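Local coordinates for glutathione S-transferase family protein (Pseudomonas putida, PDB 3LXZ) that probably conjugates reduced glutathione to a wide range of hydrophobic electrophiles, both foreign and endogenous, as a glutathione transferase, at residues L3-F8 and L19-K24; Y14-L19 and S61-I66. All blocks are in the same frame, centred on the assembly; numbering follows the deposited sequence.

Contact 1. Residues L3-F8 and L19-K24; sequences LKLYGF and LALLEK
Leu-21 meets Leu-3 and Leu-5, and it makes the whole direct link between helical residues 19-24 and strand residues 3-8. The two residues before it face elsewhere: Leu-19 packs on helices 154-174 and 198-218 of the C-terminal half, while Ala-20 touches Leu-67 and Leu-157. At Leu-21 the helix turns to the sheet. CG stands anti to the carbonyl carbon (chi1 -68°), and the two methyls beyond it separate to different partners. CD2 approaches CD1 of Leu-3 to 4.2 Å, the two side chains meeting at a slant; CD1 lies 4.2 Å from CD2 of Leu-5. Leu-3 and Leu-5 are two positions apart on the strand and so share a face, which the forked end of Leu-21 spans. Leu-5 extends to it with CG anti to its own backbone nitrogen (chi1 -174°). The CA atoms of Leu-5 and Leu-21 are 9.7 Å apart, an ordinary distance for a helix packed on a sheet, and the interaction is purely apolar. This is the helix-to-sheet layer of a beta-alpha-beta crossover in the thioredoxin-like domain: strand 3-7 leads into helix 12-23 and then into strand 28-32, which pairs parallel with the first through backbone bonds of Leu-3 and Leu-5. Further along, Glu-23 N donates to Leu-19 O at 2.8 Å. Lys-24 N still reaches Ala-20 O at 3.0 Å as the helix gives out, and its ammonium group pairs with Glu-71 of helix 63-73.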
loop_
_atom_site.group_PDB
_atom_site.type_symbol
_atom_site.label_atom_id
_atom_site.label_comp_id
_atom_site.label_asym_id
_atom_site.label_seq_id
_atom_site.Cartn_x
_atom_site.Cartn_y
_atom_site.Cartn_z
ATOM N N LEU A 3 1.073 -23.619 8.707
ATOM C CA LEU A 3 0.480 -22.341 8.266
ATOM C C LEU A 3 -0.998 -22.490 7.958
ATOM O O LEU A 3 -1.426 -23.488 7.338
ATOM C CB LEU A 3 1.177 -21.798 7.014
ATOM C CG LEU A 3 2.653 -21.430 7.093
ATOM C CD1 LEU A 3 3.086 -20.992 5.705
ATOM C CD2 LEU A 3 2.911 -20.340 8.114
ATOM N N LYS A 4 -1.787 -21.502 8.367
ATOM C CA LYS A 4 -3.203 -21.489 8.051
ATOM C C LYS A 4 -3.487 -20.184 7.315
ATOM O O LYS A 4 -3.033 -19.128 7.737
ATOM C CB LYS A 4 -4.052 -21.532 9.312
ATOM C CG LYS A 4 -3.875 -22.739 10.253
ATOM C CD LYS A 4 -4.975 -22.658 11.350
ATOM C CE LYS A 4 -5.140 -23.930 12.179
ATOM N NZ LYS A 4 -3.855 -24.597 12.520
ATOM N N LEU A 5 -4.246 -20.260 6.232
ATOM C CA LEU A 5 -4.638 -19.062 5.495
ATOM C C LEU A 5 -6.126 -18.792 5.702
ATOM O O LEU A 5 -6.967 -19.569 5.233
ATOM C CB LEU A 5 -4.352 -19.242 4.004
ATOM C CG LEU A 5 -4.584 -18.003 3.136
ATOM C CD1 LEU A 5 -3.646 -16.828 3.550
ATOM C CD2 LEU A 5 -4.332 -18.410 1.696
ATOM N N TYR A 6 -6.449 -17.693 6.387
ATOM C CA TYR A 6 -7.825 -17.309 6.609
ATOM C C TYR A 6 -8.285 -16.450 5.451
ATOM O O TYR A 6 -7.654 -15.429 5.145
ATOM C CB TYR A 6 -7.984 -16.452 7.885
ATOM C CG TYR A 6 -7.864 -17.220 9.186
ATOM C CD1 TYR A 6 -6.736 -17.986 9.455
ATOM C CD2 TYR A 6 -8.868 -17.151 10.156
ATOM C CE1 TYR A 6 -6.618 -18.682 10.650
ATOM C CE2 TYR A 6 -8.749 -17.847 11.356
ATOM C CZ TYR A 6 -7.619 -18.599 11.588
ATOM O OH TYR A 6 -7.468 -19.281 12.780
ATOM N N GLY A 7 -9.381 -16.845 4.819
ATOM C CA GLY A 7 -10.003 -15.993 3.804
ATOM C C GLY A 7 -11.107 -16.748 3.087
ATOM O O GLY A 7 -11.772 -17.619 3.664
ATOM N N PHE A 8 -11.342 -16.397 1.841
ATOM C CA PHE A 8 -12.343 -17.103 1.083
ATOM C C PHE A 8 -11.925 -17.076 -0.367
ATOM O O PHE A 8 -11.308 -16.134 -0.808
ATOM C CB PHE A 8 -13.744 -16.534 1.352
ATOM C CG PHE A 8 -13.930 -15.070 0.967
ATOM C CD1 PHE A 8 -13.486 -14.029 1.814
ATOM C CD2 PHE A 8 -14.562 -14.739 -0.230
ATOM C CE1 PHE A 8 -13.669 -12.698 1.450
ATOM C CE2 PHE A 8 -14.766 -13.404 -0.602
ATOM C CZ PHE A 8 -14.314 -12.383 0.242
ATOM N N LEU A 19 -1.948 -18.791 -4.413
ATOM C CA LEU A 19 -1.071 -19.157 -5.525
ATOM C C LEU A 19 0.396 -19.213 -5.113
ATOM O O LEU A 19 1.123 -20.104 -5.556
ATOM C CB LEU A 19 -1.262 -18.234 -6.722
ATOM C CG LEU A 19 -0.541 -18.592 -8.027
ATOM C CD1 LEU A 19 -0.823 -20.053 -8.444
ATOM C CD2 LEU A 19 -1.006 -17.610 -9.099
ATOM N N ALA A 20 0.837 -18.264 -4.261
ATOM C CA ALA A 20 2.244 -18.211 -3.840
ATOM C C ALA A 20 2.570 -19.502 -3.084
ATOM O O ALA A 20 3.602 -20.122 -3.340
ATOM C CB ALA A 20 2.499 -16.985 -2.925
ATOM N N LEU A 21 1.672 -19.899 -2.174
ATOM C CA LEU A 21 1.872 -21.102 -1.358
ATOM C C LEU A 21 1.908 -22.339 -2.262
ATOM O O LEU A 21 2.736 -23.221 -2.058
ATOM C CB LEU A 21 0.780 -21.242 -0.287
ATOM C CG LEU A 21 0.807 -20.176 0.828
ATOM C CD1 LEU A 21 -0.469 -20.171 1.634
ATOM C CD2 LEU A 21 1.994 -20.392 1.729
ATOM N N LEU A 22 1.007 -22.396 -3.240
ATOM C CA LEU A 22 0.945 -23.555 -4.168
ATOM C C LEU A 22 2.186 -23.601 -5.080
ATOM O O LEU A 22 2.757 -24.678 -5.311
ATOM C CB LEU A 22 -0.353 -23.496 -4.981
ATOM C CG LEU A 22 -1.647 -23.929 -4.295
ATOM C CD1 LEU A 22 -2.842 -23.448 -5.080
ATOM C CD2 LEU A 22 -1.711 -25.463 -4.079
ATOM N N GLU A 23 2.623 -22.428 -5.554
ATOM C CA GLU A 23 3.751 -22.326 -6.461
ATOM C C GLU A 23 5.003 -22.800 -5.732
ATOM O O GLU A 23 5.865 -23.503 -6.297
ATOM C CB GLU A 23 3.898 -20.883 -6.965
ATOM C CG GLU A 23 4.944 -20.685 -8.081
ATOM C CD GLU A 23 4.626 -21.432 -9.396
ATOM O OE1 GLU A 23 3.455 -21.506 -9.800
ATOM O OE2 GLU A 23 5.574 -21.937 -10.031
ATOM N N LYS A 24 5.063 -22.474 -4.444
ATOM C CA LYS A 24 6.180 -22.834 -3.597
ATOM C C LYS A 24 6.107 -24.274 -3.021
ATOM O O LYS A 24 7.018 -24.690 -2.309
ATOM C CB LYS A 24 6.325 -21.788 -2.470
ATOM C CG LYS A 24 6.879 -20.454 -2.948
ATOM C CD LYS A 24 6.954 -19.414 -1.807
ATOM C CE LYS A 24 8.323 -19.401 -1.181
ATOM N NZ LYS A 24 9.310 -18.733 -2.083
#

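Contact 2. Residues Y14-L19 and S61-I66; sequences YNMVKL and SETSVI
Two helices lying on the same side of the thioredoxin-like sheet pack together here, Met-16 and Val-17 of helix 12-23 against Thr-63 and Ile-66 from the first turn of helix 63-73. The backbones come close, with 6.5 Å between the CA atoms of Val-17 and Thr-63, as short beta-branched side chains allow. Val-17 is central. Its CG1, anti to the backbone nitrogen (chi1 -179°), lies 3.8 Å from CG2 of Ile-66, and its CG2 comes within 3.9 Å of that same Ile-66 methyl, so CG2 of Ile-66 sits against both prongs of the valine, the two side chains crossing nearly at right angles. Val-17 and Thr-63 instead slide past one another in opposite senses, Val-17 CG2 lying 3.9 Å from Thr-63 OG1. The other branch of the threonine, CG2, sits between Val-17 CG2 and the selenium, SE, of Met-16, modelled as selenomethionine, each 3.9 Å away; the extended chain of Met-16 runs roughly perpendicular to the threonine. Glu-62 is the N-cap residue, and Ile-66 N bonds to its backbone O at 2.9 Å; its carboxylate oxygen OE2 hydrogen-bonds to Tyr-100 OH of the second subunit. Thr-63, a residue of the glutathione site, gives its hydroxyl to the carbonyl O of Tyr-13, early in helix 12-23. Across the two segments the contact is therefore van der Waals packing alone, whereas that buried hydroxyl, satisfied by Tyr-13 O just before residues 14-19, ties the start of one helix to the start of the other close to the glutathione site.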
loop_
_atom_site.group_PDB
_atom_site.type_symbol
_atom_site.label_atom_id
_atom_site.label_comp_id
_atom_site.label_asym_id
_atom_site.label_seq_id
_atom_site.Cartn_x
_atom_site.Cartn_y
_atom_site.Cartn_z
ATOM N N TYR A 14 -6.835 -13.039 -1.342
ATOM C CA TYR A 14 -6.639 -14.387 -0.782
ATOM C C TYR A 14 -5.996 -15.273 -1.854
ATOM O O TYR A 14 -5.044 -16.015 -1.568
ATOM C CB TYR A 14 -7.987 -14.960 -0.338
ATOM C CG TYR A 14 -8.001 -16.412 0.169
ATOM C CD1 TYR A 14 -7.719 -16.708 1.505
ATOM C CD2 TYR A 14 -8.390 -17.466 -0.674
ATOM C CE1 TYR A 14 -7.819 -18.039 2.001
ATOM C CE2 TYR A 14 -8.476 -18.821 -0.193
ATOM C CZ TYR A 14 -8.180 -19.085 1.121
ATOM O OH TYR A 14 -8.254 -20.387 1.580
ATOM N N ASN A 15 -6.523 -15.192 -3.073
ATOM C CA ASN A 15 -6.024 -16.052 -4.154
ATOM C C ASN A 15 -4.547 -15.813 -4.499
ATOM O O ASN A 15 -3.808 -16.744 -4.861
ATOM C CB ASN A 15 -6.964 -16.010 -5.373
ATOM C CG ASN A 15 -8.230 -16.829 -5.148
ATOM O OD1 ASN A 15 -8.228 -17.798 -4.375
ATOM N ND2 ASN A 15 -9.311 -16.451 -5.820
HETATM N N MSE A 16 -4.108 -14.568 -4.340
HETATM C CA MSE A 16 -2.700 -14.209 -4.505
HETATM C C MSE A 16 -1.807 -14.947 -3.517
HETATM O O MSE A 16 -0.807 -15.523 -3.925
HETATM C CB MSE A 16 -2.529 -12.684 -4.369
HETATM C CG MSE A 16 -3.170 -11.814 -5.474
HETATM SE SE MSE A 16 -3.052 -9.969 -4.783
HETATM C CE MSE A 16 -4.654 -9.132 -5.608
ATOM N N VAL A 17 -2.164 -14.955 -2.230
ATOM C CA VAL A 17 -1.377 -15.729 -1.276
ATOM C C VAL A 17 -1.457 -17.222 -1.579
ATOM O O VAL A 17 -0.429 -17.908 -1.547
ATOM C CB VAL A 17 -1.761 -15.413 0.154
ATOM C CG1 VAL A 17 -0.880 -16.237 1.128
ATOM C CG2 VAL A 17 -1.491 -13.882 0.385
ATOM N N LYS A 18 -2.665 -17.704 -1.856
ATOM C CA LYS A 18 -2.879 -19.119 -2.164
ATOM C C LYS A 18 -2.005 -19.584 -3.330
ATOM O O LYS A 18 -1.331 -20.646 -3.224
ATOM C CB LYS A 18 -4.359 -19.363 -2.415
ATOM C CG LYS A 18 -4.769 -20.794 -2.767
ATOM C CD LYS A 18 -6.297 -20.920 -2.582
ATOM C CE LYS A 18 -6.847 -22.291 -2.993
ATOM N NZ LYS A 18 -8.339 -22.266 -2.889
ATOM N N LEU A 19 -1.948 -18.791 -4.413
ATOM C CA LEU A 19 -1.071 -19.157 -5.525
ATOM C C LEU A 19 0.396 -19.213 -5.113
ATOM O O LEU A 19 1.123 -20.104 -5.556
ATOM C CB LEU A 19 -1.262 -18.234 -6.722
ATOM C CG LEU A 19 -0.541 -18.592 -8.027
ATOM C CD1 LEU A 19 -0.823 -20.053 -8.444
ATOM C CD2 LEU A 19 -1.006 -17.610 -9.099
ATOM N N SER A 61 -1.826 -9.839 8.645
ATOM C CA SER A 61 -2.786 -9.452 7.619
ATOM C C SER A 61 -2.071 -8.669 6.515
ATOM O O SER A 61 -0.894 -8.362 6.654
ATOM C CB SER A 61 -3.923 -8.605 8.238
ATOM O OG SER A 61 -3.434 -7.311 8.565
ATOM N N GLU A 62 -2.782 -8.357 5.421
ATOM C CA GLU A 62 -2.277 -7.588 4.242
ATOM C C GLU A 62 -1.471 -8.483 3.296
ATOM O O GLU A 62 -0.348 -8.909 3.639
ATOM C CB GLU A 62 -1.416 -6.363 4.613
ATOM C CG GLU A 62 -2.147 -5.325 5.502
ATOM C CD GLU A 62 -3.292 -4.612 4.798
ATOM O OE1 GLU A 62 -3.249 -4.457 3.550
ATOM O OE2 GLU A 62 -4.238 -4.172 5.496
ATOM N N THR A 63 -2.036 -8.765 2.119
ATOM C CA THR A 63 -1.358 -9.651 1.149
ATOM C C THR A 63 0.117 -9.294 0.935
ATOM O O THR A 63 1.001 -10.178 0.978
ATOM C CB THR A 63 -2.143 -9.702 -0.200
ATOM O OG1 THR A 63 -3.341 -10.476 0.010
ATOM C CG2 THR A 63 -1.314 -10.364 -1.316
ATOM N N SER A 64 0.398 -8.017 0.683
ATOM C CA SER A 64 1.779 -7.628 0.407
ATOM C C SER A 64 2.701 -8.049 1.564
ATOM O O SER A 64 3.802 -8.555 1.329
ATOM C CB SER A 64 1.910 -6.141 0.111
ATOM O OG SER A 64 1.557 -5.380 1.248
ATOM N N VAL A 65 2.243 -7.825 2.806
ATOM C CA VAL A 65 3.026 -8.172 4.009
ATOM C C VAL A 65 3.205 -9.689 4.146
ATOM O O VAL A 65 4.335 -10.205 4.386
ATOM C CB VAL A 65 2.336 -7.598 5.280
ATOM C CG1 VAL A 65 2.970 -8.169 6.600
ATOM C CG2 VAL A 65 2.353 -6.074 5.245
ATOM N N ILE A 66 2.087 -10.402 3.969
ATOM C CA ILE A 66 2.070 -11.864 4.030
ATOM C C ILE A 66 3.046 -12.503 3.021
ATOM O O ILE A 66 3.848 -13.405 3.363
ATOM C CB ILE A 66 0.647 -12.404 3.861
ATOM C CG1 ILE A 66 -0.170 -12.075 5.088
ATOM C CG2 ILE A 66 0.646 -13.912 3.649
ATOM C CD1 ILE A 66 -1.705 -12.073 4.812
#

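In the fold
Helix 12-23 serves both contacts, turning Leu-21 to the sheet in contact 1 and Met-16 and Val-17 to helix 63-73 in contact 2; their centres are 7 Å apart. Leu-5 bridges them directly: its CD1 lies 3.7 Å from CG1 of Val-17, and its CG is 3.4 Å from CE1 of Tyr-14. Strand and both helices thus share apolar packing next to the glutathione site, which is empty in this chain. Thr-63 belongs to that site. Its side chain is about 7 Å from those of both Ser-11, another glutathione residue, and Leu-5, while the side chain of Met-16 is about 7 Å from that of Arg-106, which binds glutathione from the C-terminal half.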